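Local coordinates for protein C-C motif chemokine 1 (Homo sapiens, PDB 4OIJ) that acts as a secreted CC chemokine that binds the receptor CCR8 and draws monocytes, but not neutrophils, by chemotaxis, at residues L26-T31 with E38-K43; R10-F15 with E49-D54. One frame throughout, in Å; residues are numbered along the deposited sequence.

Contact 1 of 2, residues L26-T31 with E38-K43; sequences LCYRNT and EGLIFK. With SO4 (sulfate ion), chain I; SO4 (sulfate ion), chain L.
L26 opens the pairing of two antiparallel strands: its N donates to K43 O, while its CD1 lies 3.4 Å from K43 NZ, the side chains crossing obliquely. C27 O takes the K43 N-H at 2.7 Å, nearly straight (171°), and C27 SG, joined to C69 in a disulfide, lies 3.6 Å from K43 CD. A lysine suits this place because its methylenes cover sulfur and leucine before the chain bends at its last torsion (chi4 -65°). With an alanine here that aliphatic arm is gone, and the C27 sulfur and L26 methyl are likely to lose their cover. On the other face, Y28 CB meets F42 CD1 at 3.9 Å, and Y28 CD1 packs against L40 CG, beneath helix 57-64. R29 and I41 exchange backbone bonds, R29 N to I41 O at 2.8 Å and I41 N to R29 O at 2.9 Å. N30, polar and exposed, grips a sulfate, probably from the crystallisation liquor, through its backbone N and ND2. T31 turns CG2 to G39 O, 3.5 Å away, while its hydroxyl bonds to S36 O. This is the first β-hairpin of the chemokine fold, strands 25-30 and 39-44 of its antiparallel sheet.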
loop_
_atom_site.group_PDB
_atom_site.type_symbol
_atom_site.label_atom_id
_atom_site.label_comp_id
_atom_site.label_asym_id
_atom_site.label_seq_id
_atom_site.Cartn_x
_atom_site.Cartn_y
_atom_site.Cartn_z
ATOM N N LEU A 26 -8.938 -10.158 -9.766
ATOM C CA LEU A 26 -9.282 -9.124 -10.737
ATOM C C LEU A 26 -8.077 -8.769 -11.592
ATOM O O LEU A 26 -8.193 -8.701 -12.809
ATOM C CB LEU A 26 -9.750 -7.849 -10.017
ATOM C CG LEU A 26 -11.121 -7.847 -9.366
ATOM C CD1 LEU A 26 -11.274 -6.626 -8.499
ATOM C CD2 LEU A 26 -12.236 -7.845 -10.412
ATOM N N CYS A 27 -6.909 -8.537 -10.935
ATOM C CA CYS A 27 -5.685 -8.035 -11.551
ATOM C C CYS A 27 -4.506 -8.176 -10.589
ATOM O O CYS A 27 -4.697 -8.524 -9.424
ATOM C CB CYS A 27 -5.893 -6.569 -11.959
ATOM S SG CYS A 27 -6.481 -5.486 -10.614
ATOM N N TYR A 28 -3.290 -7.874 -11.063
ATOM C CA TYR A 28 -2.104 -7.907 -10.217
ATOM C C TYR A 28 -1.295 -6.596 -10.249
ATOM O O TYR A 28 -1.318 -5.873 -11.245
ATOM C CB TYR A 28 -1.192 -9.112 -10.560
ATOM C CG TYR A 28 -0.346 -8.908 -11.797
ATOM C CD1 TYR A 28 0.930 -8.353 -11.711
ATOM C CD2 TYR A 28 -0.840 -9.214 -13.062
ATOM C CE1 TYR A 28 1.708 -8.148 -12.847
ATOM C CE2 TYR A 28 -0.060 -9.041 -14.203
ATOM C CZ TYR A 28 1.212 -8.498 -14.091
ATOM O OH TYR A 28 1.975 -8.279 -15.215
ATOM N N ARG A 29 -0.588 -6.325 -9.152
ATOM C CA ARG A 29 0.305 -5.174 -8.975
ATOM C C ARG A 29 1.672 -5.730 -8.592
ATOM O O ARG A 29 1.741 -6.769 -7.915
ATOM C CB ARG A 29 -0.165 -4.268 -7.817
ATOM C CG ARG A 29 -1.368 -3.377 -8.108
ATOM C CD ARG A 29 -1.510 -2.276 -7.060
ATOM N NE ARG A 29 -2.858 -1.697 -7.036
ATOM C CZ ARG A 29 -3.257 -0.666 -7.775
ATOM N NH1 ARG A 29 -2.418 -0.082 -8.624
ATOM N NH2 ARG A 29 -4.500 -0.218 -7.681
ATOM N N ASN A 30 2.742 -5.054 -8.984
ATOM C CA ASN A 30 4.065 -5.469 -8.555
ATOM C C ASN A 30 4.292 -4.803 -7.198
ATOM O O ASN A 30 3.677 -3.768 -6.913
ATOM C CB ASN A 30 5.114 -4.989 -9.535
ATOM C CG ASN A 30 5.148 -5.826 -10.769
ATOM O OD1 ASN A 30 5.509 -7.007 -10.753
ATOM N ND2 ASN A 30 4.758 -5.232 -11.864
ATOM N N THR A 31 5.139 -5.400 -6.356
ATOM C CA THR A 31 5.513 -4.774 -5.081
ATOM C C THR A 31 6.470 -3.612 -5.455
ATOM O O THR A 31 7.119 -3.672 -6.502
ATOM C CB THR A 31 6.297 -5.762 -4.208
ATOM O OG1 THR A 31 7.377 -6.240 -4.983
ATOM C CG2 THR A 31 5.469 -6.937 -3.738
ATOM N N GLU A 38 10.596 -10.560 -4.570
ATOM C CA GLU A 38 9.995 -11.548 -5.486
ATOM C C GLU A 38 8.502 -11.800 -5.278
ATOM O O GLU A 38 7.981 -12.830 -5.697
ATOM C CB GLU A 38 10.783 -12.878 -5.487
ATOM C CG GLU A 38 11.658 -13.078 -6.716
ATOM C CD GLU A 38 10.968 -13.528 -7.993
ATOM O OE1 GLU A 38 9.736 -13.754 -7.969
ATOM O OE2 GLU A 38 11.677 -13.700 -9.011
ATOM N N GLY A 39 7.830 -10.848 -4.647
ATOM C CA GLY A 39 6.404 -10.927 -4.390
ATOM C C GLY A 39 5.605 -10.258 -5.478
ATOM O O GLY A 39 6.108 -9.376 -6.180
ATOM N N LEU A 40 4.347 -10.685 -5.602
ATOM C CA LEU A 40 3.342 -10.192 -6.542
ATOM C C LEU A 40 2.082 -9.925 -5.712
ATOM O O LEU A 40 1.748 -10.745 -4.843
ATOM C CB LEU A 40 3.004 -11.366 -7.510
ATOM C CG LEU A 40 2.807 -11.050 -8.971
ATOM C CD1 LEU A 40 4.135 -11.068 -9.705
ATOM C CD2 LEU A 40 1.910 -12.068 -9.614
ATOM N N ILE A 41 1.347 -8.848 -5.992
ATOM C CA ILE A 41 0.081 -8.642 -5.296
ATOM C C ILE A 41 -1.072 -8.995 -6.265
ATOM O O ILE A 41 -1.112 -8.482 -7.387
ATOM C CB ILE A 41 -0.059 -7.193 -4.771
ATOM C CG1 ILE A 41 1.153 -6.788 -3.897
ATOM C CG2 ILE A 41 -1.411 -6.967 -4.045
ATOM C CD1 ILE A 41 1.401 -5.192 -3.962
ATOM N N PHE A 42 -1.998 -9.864 -5.838
ATOM C CA PHE A 42 -3.189 -10.124 -6.607
ATOM C C PHE A 42 -4.319 -9.330 -5.954
ATOM O O PHE A 42 -4.503 -9.406 -4.732
ATOM C CB PHE A 42 -3.556 -11.614 -6.593
ATOM C CG PHE A 42 -2.610 -12.511 -7.346
ATOM C CD1 PHE A 42 -2.414 -12.346 -8.718
ATOM C CD2 PHE A 42 -2.001 -13.594 -6.713
ATOM C CE1 PHE A 42 -1.594 -13.223 -9.434
ATOM C CE2 PHE A 42 -1.193 -14.478 -7.431
ATOM C CZ PHE A 42 -0.983 -14.282 -8.783
ATOM N N LYS A 43 -5.083 -8.589 -6.761
ATOM C CA LYS A 43 -6.254 -7.856 -6.277
ATOM C C LYS A 43 -7.398 -8.810 -6.389
ATOM O O LYS A 43 -7.605 -9.378 -7.454
ATOM C CB LYS A 43 -6.521 -6.594 -7.116
ATOM C CG LYS A 43 -7.674 -5.741 -6.575
ATOM C CD LYS A 43 -8.093 -4.591 -7.497
ATOM C CE LYS A 43 -8.945 -3.593 -6.748
ATOM N NZ LYS A 43 -10.239 -4.179 -6.305
HETATM S S SO4 I . 3.763 -2.055 -11.451
HETATM O O1 SO4 I . 4.863 -2.645 -12.238
HETATM O O2 SO4 I . 4.296 -1.572 -10.150
HETATM O O3 SO4 I . 3.210 -0.923 -12.206
HETATM O O4 SO4 I . 2.687 -3.033 -11.214
HETATM S S SO4 L . 11.657 -9.125 -7.810
HETATM O O1 SO4 L . 11.784 -10.300 -8.682
HETATM O O2 SO4 L . 12.343 -9.365 -6.529
HETATM O O3 SO4 L . 12.261 -7.970 -8.476
HETATM O O4 SO4 L . 10.232 -8.839 -7.578
#

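Contact 2 of 2, residues R10-F15 with E49-D54; sequences RCCFSF and EACALD. With SO4 (sulfate ion), chain H; SO4 (sulfate ion), chain G.
The C12–C51 disulfide joins the loop after strand 9-11 to the edge strand 49-53, its sulfurs 2.0 Å apart and its S–S torsion at -77°. In both cysteines the sulfur lies beside the backbone N, opposite the carbonyl carbon, which brings the two sulfurs together. Cysteine suits both places, giving a covalent tie in little space, and C12 also packs on I41 of the central strand. Beside the bridge, S14 O comes within 3.2 Å of C51 CB. F15 extends the tight part: its ring receives L53 CB over one face, 3.9 Å from the ring centroid and 14° off the normal, a CH-pi contact. L53 CD1 reaches the far rim of that ring, 4.1 Å from F15 CZ, while F15 CD1 lies 3.4 Å from L53 N. A flat aromatic thus covers leucine carbon and strand backbone.

The looser side belongs to R10, which does not touch 49-54. Its extended arm carries the guanidinium to two sulfates, probably from the crystallisation liquor, R10 NE donating to O2 of one at 2.6 Å and NH1 bonding to both. C11 pairs with a strand of the second subunit and forms its own disulfide with C35. With no hydrogen bond between the two segments, the tie rests on a covalent bridge and apolar packing, so oxidation of C12 and C51 is likely to matter for holding this loop against the sheet.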
loop_
_atom_site.group_PDB
_atom_site.type_symbol
_atom_site.label_atom_id
_atom_site.label_comp_id
_atom_site.label_asym_id
_atom_site.label_seq_id
_atom_site.Cartn_x
_atom_site.Cartn_y
_atom_site.Cartn_z
ATOM N N ARG A 10 4.462 -0.494 -1.447
ATOM C CA ARG A 10 3.614 -1.681 -1.240
ATOM C C ARG A 10 4.523 -2.881 -1.110
ATOM O O ARG A 10 5.216 -3.246 -2.074
ATOM C CB ARG A 10 2.607 -1.893 -2.385
ATOM C CG ARG A 10 1.459 -0.902 -2.310
ATOM C CD ARG A 10 0.377 -1.216 -3.334
ATOM N NE ARG A 10 -0.551 -0.096 -3.474
ATOM C CZ ARG A 10 -0.303 1.000 -4.180
ATOM N NH1 ARG A 10 -1.200 1.971 -4.240
ATOM N NH2 ARG A 10 0.848 1.137 -4.827
ATOM N N CYS A 11 4.571 -3.477 0.084
ATOM C CA CYS A 11 5.494 -4.584 0.311
ATOM C C CYS A 11 4.778 -5.845 0.739
ATOM O O CYS A 11 3.732 -5.775 1.392
ATOM C CB CYS A 11 6.564 -4.198 1.320
ATOM S SG CYS A 11 7.393 -2.634 0.948
ATOM N N CYS A 12 5.343 -6.981 0.365
ATOM C CA CYS A 12 4.781 -8.287 0.697
ATOM C C CYS A 12 5.777 -8.978 1.540
ATOM O O CYS A 12 6.800 -9.423 1.006
ATOM C CB CYS A 12 4.508 -9.081 -0.575
ATOM S SG CYS A 12 3.001 -8.593 -1.422
ATOM N N PHE A 13 5.560 -8.998 2.868
ATOM C CA PHE A 13 6.501 -9.702 3.756
ATOM C C PHE A 13 5.938 -11.086 4.178
ATOM O O PHE A 13 6.634 -11.856 4.825
ATOM C CB PHE A 13 6.892 -8.836 4.947
ATOM C CG PHE A 13 7.547 -7.519 4.548
ATOM C CD1 PHE A 13 8.799 -7.501 3.934
ATOM C CD2 PHE A 13 6.951 -6.306 4.858
ATOM C CE1 PHE A 13 9.407 -6.304 3.597
ATOM C CE2 PHE A 13 7.562 -5.113 4.528
ATOM C CZ PHE A 13 8.784 -5.115 3.896
ATOM N N SER A 14 4.674 -11.397 3.809
ATOM C CA SER A 14 4.035 -12.683 4.094
ATOM C C SER A 14 3.324 -13.080 2.812
ATOM O O SER A 14 2.761 -12.202 2.151
ATOM C CB SER A 14 3.024 -12.550 5.225
ATOM O OG SER A 14 2.174 -13.681 5.294
ATOM N N PHE A 15 3.362 -14.379 2.441
ATOM C CA PHE A 15 2.761 -14.824 1.177
ATOM C C PHE A 15 1.717 -15.925 1.312
ATOM O O PHE A 15 1.757 -16.742 2.260
ATOM C CB PHE A 15 3.835 -15.306 0.167
ATOM C CG PHE A 15 4.965 -14.345 -0.094
ATOM C CD1 PHE A 15 4.808 -13.285 -0.976
ATOM C CD2 PHE A 15 6.196 -14.510 0.527
ATOM C CE1 PHE A 15 5.860 -12.406 -1.224
ATOM C CE2 PHE A 15 7.248 -13.623 0.284
ATOM C CZ PHE A 15 7.071 -12.573 -0.583
ATOM N N GLU A 49 -7.190 -8.511 -0.933
ATOM C CA GLU A 49 -5.848 -8.672 -1.525
ATOM C C GLU A 49 -4.981 -9.845 -1.061
ATOM O O GLU A 49 -5.159 -10.406 0.032
ATOM C CB GLU A 49 -5.054 -7.371 -1.516
ATOM C CG GLU A 49 -4.889 -6.764 -2.897
ATOM C CD GLU A 49 -5.271 -5.309 -3.051
ATOM O OE1 GLU A 49 -6.111 -4.826 -2.258
ATOM O OE2 GLU A 49 -4.794 -4.677 -4.022
ATOM N N ALA A 50 -4.060 -10.246 -1.934
ATOM C CA ALA A 50 -3.157 -11.345 -1.614
ATOM C C ALA A 50 -1.784 -11.200 -2.225
ATOM O O ALA A 50 -1.614 -11.145 -3.449
ATOM C CB ALA A 50 -3.765 -12.679 -1.989
ATOM N N CYS A 51 -0.795 -11.180 -1.338
ATOM C CA CYS A 51 0.614 -11.247 -1.668
ATOM C C CYS A 51 0.888 -12.665 -2.089
ATOM O O CYS A 51 0.420 -13.609 -1.447
ATOM C CB CYS A 51 1.438 -10.883 -0.450
ATOM S SG CYS A 51 1.497 -9.125 -0.161
ATOM N N ALA A 52 1.665 -12.832 -3.134
ATOM C CA ALA A 52 2.010 -14.197 -3.559
ATOM C C ALA A 52 3.421 -14.129 -4.067
ATOM O O ALA A 52 3.802 -13.108 -4.624
ATOM C CB ALA A 52 1.060 -14.663 -4.653
ATOM N N LEU A 53 4.209 -15.154 -3.808
ATOM C CA LEU A 53 5.626 -15.206 -4.183
ATOM C C LEU A 53 5.750 -15.692 -5.628
ATOM O O LEU A 53 5.343 -16.806 -5.944
ATOM C CB LEU A 53 6.371 -16.116 -3.172
ATOM C CG LEU A 53 7.839 -16.466 -3.404
ATOM C CD1 LEU A 53 8.755 -15.294 -3.139
ATOM C CD2 LEU A 53 8.221 -17.548 -2.495
ATOM N N ASP A 54 6.298 -14.838 -6.497
ATOM C CA ASP A 54 6.437 -15.072 -7.941
ATOM C C ASP A 54 7.389 -16.210 -8.392
ATOM O O ASP A 54 7.452 -16.508 -9.586
ATOM C CB ASP A 54 6.662 -13.733 -8.691
ATOM C CG ASP A 54 6.671 -13.797 -10.208
ATOM O OD1 ASP A 54 5.805 -14.506 -10.787
ATOM O OD2 ASP A 54 7.535 -13.142 -10.818
HETATM S S SO4 H . -3.517 1.197 -1.776
HETATM O O1 SO4 H . -3.975 1.559 -0.409
HETATM O O2 SO4 H . -2.141 0.846 -1.707
HETATM O O3 SO4 H . -4.249 -0.001 -2.320
HETATM O O4 SO4 H . -3.682 2.378 -2.644
HETATM S S SO4 G . -1.069 3.410 -7.604
HETATM O O1 SO4 G . -0.345 4.013 -6.469
HETATM O O2 SO4 G . -0.524 3.953 -8.863
HETATM O O3 SO4 G . -0.887 1.953 -7.579
HETATM O O4 SO4 G . -2.503 3.715 -7.482
#

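Overall arrangement
Contact 1 lies at the centre of the chain and is mostly buried; contact 2 lies farther out, about 7 Å away between centres, and is partly buried. They share one sheet: strand 39-44 pairs with 25-30 in contact 1 and with 49-53 on its other edge, where L40 N and F42 N probably bond to A52 O and A50 O. Contact 1 is built on regular backbone hydrogen bonds between strands consecutive in the sequence, whereas contact 2 spans a long sequence gap with a disulfide and an aromatic side chain. Along the chain the hairpin is nested within the loop that contact 2 closes, and T31 CB packs against R10 O where the two meet.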